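Exopolygalacturonase (PDB 2UVF) hydrolyses the polygalacturonate chains of pectin as a family 28 glycoside hydrolase acting from the chain end, probably releasing digalacturonate. Local coordinates at residues A[409-414]-A[441-446]; A[471-476]-A[508-513]. All coordinates share one frame; numbering follows the deposited sequence.

Contact 1: A[409-414]-A[441-446]; sequences AGTGEK and GSHTGA. With ADA (alpha-D-galactopyranuronic acid), chain C; ADA (alpha-D-galactopyranuronic acid), chain B.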
ATOM      1  N   ALA A 409      -0.957   5.750  12.439  1.00 32.50           N
ATOM      2  CA  ALA A 409      -2.052   6.288  13.251  1.00 34.35           C
ATOM      3  C   ALA A 409      -1.646   7.390  14.257  1.00 35.35           C
ATOM      4  O   ALA A 409      -2.385   7.691  15.198  1.00 36.03           O
ATOM      5  CB  ALA A 409      -2.794   5.170  13.925  1.00 33.99           C
ATOM      6  N   GLY A 410      -0.494   8.015  14.024  1.00 36.63           N
ATOM      7  CA  GLY A 410      -0.032   9.112  14.862  1.00 38.11           C
ATOM      8  C   GLY A 410       0.942   8.616  15.912  1.00 39.75           C
ATOM      9  O   GLY A 410       1.266   7.429  15.966  1.00 39.84           O
ATOM     10  N   THR A 411       1.434   9.526  16.747  1.00 41.16           N
ATOM     11  CA  THR A 411       2.469   9.170  17.711  1.00 42.56           C
ATOM     12  C   THR A 411       2.302   9.904  19.046  1.00 43.49           C
ATOM     13  O   THR A 411       2.154  11.135  19.085  1.00 43.15           O
ATOM     14  CB  THR A 411       3.921   9.389  17.142  1.00 42.62           C
ATOM     15  OG1 THR A 411       4.184  10.783  16.940  1.00 42.47           O
ATOM     16  CG2 THR A 411       4.091   8.696  15.822  1.00 42.85           C
ATOM     17  N   GLY A 412       2.330   9.128  20.125  1.00 44.63           N
ATOM     18  CA  GLY A 412       2.333   9.665  21.483  1.00 46.71           C
ATOM     19  C   GLY A 412       0.953   9.958  22.038  1.00 47.97           C
ATOM     20  O   GLY A 412      -0.045   9.403  21.566  1.00 48.18           O
ATOM     21  N   GLU A 413       0.907  10.856  23.029  1.00 49.19           N
ATOM     22  CA  GLU A 413      -0.308  11.146  23.796  1.00 50.01           C
ATOM     23  C   GLU A 413      -1.361  11.930  23.024  1.00 50.17           C
ATOM     24  O   GLU A 413      -2.555  11.699  23.211  1.00 50.50           O
ATOM     25  CB  GLU A 413       0.041  11.868  25.108  1.00 50.25           C
ATOM     26  CG  GLU A 413      -0.966  11.655  26.243  1.00 52.88           C
ATOM     27  CD  GLU A 413      -1.099  10.185  26.701  1.00 55.18           C
ATOM     28  OE1 GLU A 413      -0.180   9.380  26.452  1.00 55.80           O
ATOM     29  OE2 GLU A 413      -2.125   9.837  27.330  1.00 56.17           O
ATOM     30  N   LYS A 414      -0.921  12.860  22.177  1.00 50.52           N
ATOM     31  CA  LYS A 414      -1.838  13.711  21.405  1.00 51.12           C
ATOM     32  C   LYS A 414      -2.537  12.979  20.254  1.00 51.40           C
ATOM     33  O   LYS A 414      -3.367  13.574  19.562  1.00 51.49           O
ATOM     34  CB  LYS A 414      -1.090  14.922  20.830  1.00 51.07           C
ATOM     35  CG  LYS A 414      -0.374  15.799  21.833  1.00 51.65           C
ATOM     36  CD  LYS A 414      -1.195  17.013  22.214  1.00 52.57           C
ATOM     37  CE  LYS A 414      -0.319  18.078  22.860  1.00 53.71           C
ATOM     38  NZ  LYS A 414      -1.060  19.364  23.002  1.00 54.02           N
ATOM     39  N   GLY A 441       2.979   0.078  12.114  1.00 34.88           N
ATOM     40  CA  GLY A 441       3.388   0.976  11.056  1.00 37.52           C
ATOM     41  C   GLY A 441       4.570   1.698  11.679  1.00 38.35           C
ATOM     42  O   GLY A 441       5.338   2.339  10.991  1.00 39.26           O
ATOM     43  N   SER A 442       4.701   1.520  12.999  1.00 39.36           N
ATOM     44  CA  SER A 442       5.570   2.280  13.959  1.00 39.67           C
ATOM     45  C   SER A 442       4.825   3.467  14.558  1.00 39.19           C
ATOM     46  O   SER A 442       4.773   3.599  15.775  1.00 39.29           O
ATOM     47  CB  SER A 442       6.938   2.695  13.426  1.00 39.91           C
ATOM     48  OG  SER A 442       7.389   3.875  14.082  1.00 40.41           O
ATOM     49  N   HIS A 443       4.243   4.301  13.699  1.00 38.92           N
ATOM     50  CA  HIS A 443       3.251   5.306  14.126  1.00 39.20           C
ATOM     51  C   HIS A 443       1.928   4.597  14.453  1.00 38.50           C
ATOM     52  O   HIS A 443       1.076   4.453  13.586  1.00 38.44           O
ATOM     53  CB  HIS A 443       3.031   6.387  13.042  1.00 39.37           C
ATOM     54  CG  HIS A 443       4.214   7.285  12.809  1.00 40.82           C
ATOM     55  ND1 HIS A 443       4.149   8.371  11.944  1.00 41.92           N
ATOM     56  CD2 HIS A 443       5.477   7.281  13.340  1.00 41.94           C
ATOM     57  CE1 HIS A 443       5.322   8.987  11.942  1.00 41.05           C
ATOM     58  NE2 HIS A 443       6.147   8.347  12.782  1.00 43.78           N
ATOM     59  N   THR A 444       1.774   4.139  15.696  1.00 38.46           N
ATOM     60  CA  THR A 444       0.576   3.371  16.100  1.00 38.43           C
ATOM     61  C   THR A 444      -0.364   4.093  17.090  1.00 38.59           C
ATOM     62  O   THR A 444      -1.314   3.485  17.619  1.00 37.97           O
ATOM     63  CB  THR A 444       0.950   1.983  16.656  1.00 38.28           C
ATOM     64  OG1 THR A 444       1.882   2.140  17.727  1.00 38.05           O
ATOM     65  CG2 THR A 444       1.574   1.109  15.571  1.00 38.33           C
ATOM     66  N   GLY A 445      -0.104   5.386  17.299  1.00 38.65           N
ATOM     67  CA  GLY A 445      -0.844   6.263  18.222  1.00 38.50           C
ATOM     68  C   GLY A 445      -2.348   6.115  18.397  1.00 38.51           C
ATOM     69  O   GLY A 445      -2.805   5.730  19.465  1.00 39.16           O
ATOM     70  N   ALA A 446      -3.127   6.447  17.377  1.00 38.92           N
ATOM     71  CA  ALA A 446      -4.592   6.364  17.487  1.00 39.15           C
ATOM     72  C   ALA A 446      -5.163   4.950  17.276  1.00 39.46           C
ATOM     73  O   ALA A 446      -6.386   4.768  17.255  1.00 40.07           O
ATOM     74  CB  ALA A 446      -5.275   7.367  16.543  1.00 39.03           C
TER
HETATM   75  C1  ADA C   2       6.788   6.754   9.421  1.00 48.63           C
HETATM   76  C2  ADA C   2       5.363   6.268   9.086  1.00 49.10           C
HETATM   77  C3  ADA C   2       5.044   6.716   7.646  1.00 48.76           C
HETATM   78  C4  ADA C   2       5.147   8.269   7.531  1.00 47.80           C
HETATM   79  C5  ADA C   2       6.563   8.727   7.947  1.00 46.90           C
HETATM   80  C6  ADA C   2       6.881  10.248   7.938  1.00 46.04           C
HETATM   81  O2  ADA C   2       5.242   4.841   9.248  1.00 46.13           O
HETATM   82  O3  ADA C   2       3.767   6.236   7.236  1.00 50.89           O
HETATM   83  O4  ADA C   2       4.156   8.922   8.332  1.00 46.13           O
HETATM   84  O5  ADA C   2       6.915   8.204   9.264  1.00 47.28           O
HETATM   85  O6B ADA C   2       7.436  10.703   8.962  1.00 45.16           O
HETATM   86  O6A ADA C   2       6.589  10.929   6.925  1.00 43.57           O
HETATM   87  C1  ADA B   1      10.015   4.064   6.961  1.00 47.05           C
HETATM   88  C2  ADA B   1       9.291   5.331   6.460  1.00 45.97           C
HETATM   89  C3  ADA B   1       9.771   6.499   7.351  1.00 47.22           C
HETATM   90  C4  ADA B   1       9.093   6.292   8.715  1.00 49.04           C
HETATM   91  C5  ADA B   1       9.647   4.970   9.277  1.00 49.86           C
HETATM   92  C6  ADA B   1       8.980   4.615  10.626  1.00 51.33           C
HETATM   93  O1  ADA B   1      11.467   4.193   6.978  1.00 47.38           O
HETATM   94  O2  ADA B   1       9.484   5.570   5.084  1.00 40.15           O
HETATM   95  O3  ADA B   1       9.539   7.805   6.768  1.00 46.12           O
HETATM   96  O4  ADA B   1       7.675   6.095   8.485  1.00 49.77           O
HETATM   97  O5  ADA B   1       9.503   3.840   8.311  1.00 49.61           O
HETATM   98  O6B ADA B   1       7.881   4.003  10.597  1.00 51.73           O
HETATM   99  O6A ADA B   1       9.573   4.951  11.682  1.00 52.09           O

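Contact 2: A[471-476]-A[508-513]; sequences STIGGG and IDYPPA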
ATOM      1  N   SER A 471       7.007   1.946  23.126  1.00 48.18           N
ATOM      2  CA  SER A 471       6.148   2.241  24.270  1.00 49.23           C
ATOM      3  C   SER A 471       5.734   3.717  24.369  1.00 49.66           C
ATOM      4  O   SER A 471       4.625   4.022  24.827  1.00 49.95           O
ATOM      5  CB  SER A 471       6.827   1.791  25.572  1.00 49.31           C
ATOM      6  OG  SER A 471       6.007   2.030  26.703  1.00 50.43           O
ATOM      7  N   THR A 472       6.615   4.623  23.935  1.00 50.29           N
ATOM      8  CA  THR A 472       6.305   6.066  23.928  1.00 50.57           C
ATOM      9  C   THR A 472       5.257   6.485  22.886  1.00 50.05           C
ATOM     10  O   THR A 472       4.527   7.457  23.106  1.00 50.62           O
ATOM     11  CB  THR A 472       7.567   6.969  23.792  1.00 50.87           C
ATOM     12  OG1 THR A 472       8.341   6.584  22.644  1.00 52.06           O
ATOM     13  CG2 THR A 472       8.432   6.887  25.047  1.00 51.60           C
ATOM     14  N   ILE A 473       5.173   5.759  21.771  1.00 49.25           N
ATOM     15  CA  ILE A 473       4.175   6.055  20.724  1.00 48.11           C
ATOM     16  C   ILE A 473       2.740   5.731  21.172  1.00 47.78           C
ATOM     17  O   ILE A 473       1.777   6.409  20.780  1.00 47.71           O
ATOM     18  CB  ILE A 473       4.529   5.373  19.374  1.00 48.22           C
ATOM     19  CG1 ILE A 473       5.750   6.059  18.759  1.00 47.08           C
ATOM     20  CG2 ILE A 473       3.354   5.457  18.399  1.00 47.78           C
ATOM     21  CD1 ILE A 473       6.535   5.224  17.795  1.00 46.71           C
ATOM     22  N   GLY A 474       2.600   4.703  22.001  1.00 47.04           N
ATOM     23  CA  GLY A 474       1.293   4.305  22.503  1.00 46.41           C
ATOM     24  C   GLY A 474       0.446   3.687  21.414  1.00 45.89           C
ATOM     25  O   GLY A 474       0.942   3.399  20.316  1.00 45.80           O
ATOM     26  N   GLY A 475      -0.836   3.496  21.716  1.00 45.05           N
ATOM     27  CA  GLY A 475      -1.753   2.834  20.795  1.00 43.92           C
ATOM     28  C   GLY A 475      -1.308   1.409  20.497  1.00 43.25           C
ATOM     29  O   GLY A 475      -1.067   0.614  21.413  1.00 43.81           O
ATOM     30  N   GLY A 476      -1.181   1.096  19.212  1.00 41.68           N
ATOM     31  CA  GLY A 476      -0.799  -0.233  18.777  1.00 40.04           C
ATOM     32  C   GLY A 476      -1.608  -0.659  17.569  1.00 38.85           C
ATOM     33  O   GLY A 476      -2.219   0.161  16.891  1.00 38.61           O
ATOM     34  N   ILE A 508      11.963  12.661  22.983  1.00 84.11           N
ATOM     35  CA  ILE A 508      10.661  12.537  22.312  1.00 83.44           C
ATOM     36  C   ILE A 508      10.213  13.893  21.716  1.00 82.92           C
ATOM     37  O   ILE A 508      10.156  14.903  22.432  1.00 82.76           O
ATOM     38  CB  ILE A 508       9.558  11.986  23.287  1.00 83.52           C
ATOM     39  CG1 ILE A 508      10.053  10.794  24.134  1.00 83.48           C
ATOM     40  CG2 ILE A 508       8.305  11.614  22.529  1.00 83.22           C
ATOM     41  CD1 ILE A 508      10.358   9.498  23.361  1.00 83.88           C
ATOM     42  N   ASP A 509       9.892  13.899  20.417  1.00 82.01           N
ATOM     43  CA  ASP A 509       9.528  15.127  19.676  1.00 81.11           C
ATOM     44  C   ASP A 509       8.049  15.544  19.846  1.00 80.27           C
ATOM     45  O   ASP A 509       7.640  16.630  19.422  1.00 80.02           O
ATOM     46  CB  ASP A 509       9.851  14.968  18.177  1.00 81.21           C
ATOM     47  CG  ASP A 509      10.995  13.990  17.909  1.00 81.62           C
ATOM     48  OD1 ASP A 509      12.008  14.021  18.647  1.00 81.92           O
ATOM     49  OD2 ASP A 509      10.881  13.197  16.944  1.00 81.40           O
ATOM     50  N   TYR A 510       7.268  14.657  20.458  1.00 79.25           N
ATOM     51  CA  TYR A 510       5.828  14.811  20.692  1.00 78.26           C
ATOM     52  C   TYR A 510       5.634  14.455  22.170  1.00 77.47           C
ATOM     53  O   TYR A 510       6.538  13.874  22.766  1.00 77.44           O
ATOM     54  CB  TYR A 510       5.053  13.823  19.796  1.00 78.25           C
ATOM     55  CG  TYR A 510       5.672  12.429  19.776  1.00 78.33           C
ATOM     56  CD1 TYR A 510       5.398  11.502  20.787  1.00 78.25           C
ATOM     57  CD2 TYR A 510       6.559  12.050  18.762  1.00 78.30           C
ATOM     58  CE1 TYR A 510       5.983  10.233  20.787  1.00 78.14           C
ATOM     59  CE2 TYR A 510       7.147  10.782  18.754  1.00 78.09           C
ATOM     60  CZ  TYR A 510       6.855   9.884  19.768  1.00 78.20           C
ATOM     61  OH  TYR A 510       7.435   8.637  19.768  1.00 78.47           O
ATOM     62  N   PRO A 511       4.485  14.812  22.786  1.00 76.81           N
ATOM     63  CA  PRO A 511       4.252  14.273  24.139  1.00 76.30           C
ATOM     64  C   PRO A 511       4.214  12.732  24.171  1.00 75.71           C
ATOM     65  O   PRO A 511       3.443  12.125  23.419  1.00 75.48           O
ATOM     66  CB  PRO A 511       2.884  14.859  24.527  1.00 76.16           C
ATOM     67  CG  PRO A 511       2.737  16.069  23.675  1.00 76.33           C
ATOM     68  CD  PRO A 511       3.400  15.721  22.370  1.00 76.85           C
ATOM     69  N   PRO A 512       5.066  12.105  25.018  1.00 75.19           N
ATOM     70  CA  PRO A 512       5.093  10.651  25.239  1.00 74.71           C
ATOM     71  C   PRO A 512       3.718  10.062  25.560  1.00 74.14           C
ATOM     72  O   PRO A 512       2.813  10.792  25.974  1.00 74.17           O
ATOM     73  CB  PRO A 512       6.012  10.508  26.456  1.00 74.80           C
ATOM     74  CG  PRO A 512       6.921  11.670  26.370  1.00 74.85           C
ATOM     75  CD  PRO A 512       6.102  12.793  25.814  1.00 75.07           C
ATOM     76  N   ALA A 513       3.563   8.753  25.370  1.00 73.40           N
ATOM     77  CA  ALA A 513       2.303   8.084  25.694  1.00 72.67           C
ATOM     78  C   ALA A 513       2.253   7.595  27.144  1.00 72.11           C
ATOM     79  O   ALA A 513       3.204   6.970  27.632  1.00 71.97           O
ATOM     80  CB  ALA A 513       2.026   6.935  24.730  1.00 72.63           C
TER

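Contact 1: A[409-414]-A[441-446]
The imidazole of His443 is sandwiched between Thr411 and the bound digalacturonate, in the substrate cleft of the right-handed parallel beta-helix characteristic of family 28 glycoside hydrolases. The segments lie where the chain leaves strands 405-408 and 438-441, which pair in parallel in successive coils. Thr411 lays its methyl CG2 over one face of the ring as a CH-pi contact, 26° off the normal, although the fine spacing is doubtful because the methyl is modelled too close to the ring. A chi1 of 67° puts OG1 between the backbone N and the carbonyl carbon, which turns CG2 to the side of the backbone N and over the imidazole. Over the opposite ring face lies the galacturonate of chain C, whose C1 is offset toward the rim; the ring atom His443 CE1 comes within 3.2 Å of the sugar oxygen O5. His443 CG likewise stands beside its backbone N (chi1 -68°), and ND1 is hydrogen-bonded to Tyr233 OH, which should fix the rotation of the ring against the sugar. His443 is also the centre of an inverse gamma turn. Behind the ring the backbones are joined by three hydrogen bonds: Ala409 N to His443 O at 2.7 Å, Gly445 N to Gly410 O at 2.8 Å, and Ala446 N to Ala409 O at 2.6 Å. Gly445 fits because a side chain there would run into the backbone of Gly410 and Thr411. Next to the last of these bonds, the methyls Ala409 CB and Ala446 CB pack 4.2 Å apart.

Contact 2: A[471-476]-A[508-513]
Thr472 faces Ile508 and Tyr510 where two loops of the beta-helix meet beside the substrate cleft. From its CB outward, every atom of the Thr472 side chain touches Ile508: CB lies 3.8 Å from Ile508 CD1, the methyl CG2 is 3.7 Å from the same CD1, and OG1 is 3.6 Å from it. The two side chains reach toward each other tip to tip, the isoleucine offering the end of its longer branch. With chi1 at 54°, OG1 sits between the backbone N and the carbonyl carbon; its hydrogen-bonding partner is Thr470 OG1, just before the segment. Tyr510 crosses the threonine at about a right angle, and its hydroxyl comes near OG1 as well.

The tyrosine ring is bounded at one edge by the carbonyl oxygen of Thr472, which lies near the ring plane. Ile473 meets the far end of the ring obliquely, its CG1 4.1 Å from Tyr510 CZ. Farther along, the backbones are linked by a weak hydrogen bond from Ala513 N to Thr472 O, 2.8 Å long but bent to 128° at the hydrogen. Ala513 CB then packs 3.5 Å from Gly474 CA. Gly474 has positive phi, and a side chain at this position would collide with that methyl, so the absence of one lets the loops close together.

Segment 471-476 connects strand 463-470 to strand 476-490, while 508-513 belongs to the longer excursion between strands 493-500 and 518-532. Strand 463-470 pairs in parallel with 493-500, and 476-490 with 518-532, so the contact joins loops that protrude from successive coils of the beta-helix.

Contacts 1 and 2 follow each other along the chain, the first closing before the second opens, yet their centres lie only 7 Å apart on one flank of the beta-helix. Their four loops come from neighbouring coils: strand 405-408 pairs with 438-441, 438-441 with 463-470, and 463-470 with 493-500. Segment 409-414 bridges the two contacts through probable backbone hydrogen bonds, Gly412 N to Ile473 O and Glu413 N to Pro511 O, both 2.9 Å. Thr411 also touches Tyr510. Contact 1 borders the bound digalacturonate directly; contact 2 lies one step farther out, the Ile473 side chain about 7 Å from the sugar, consistent with a second layer behind the cleft wall.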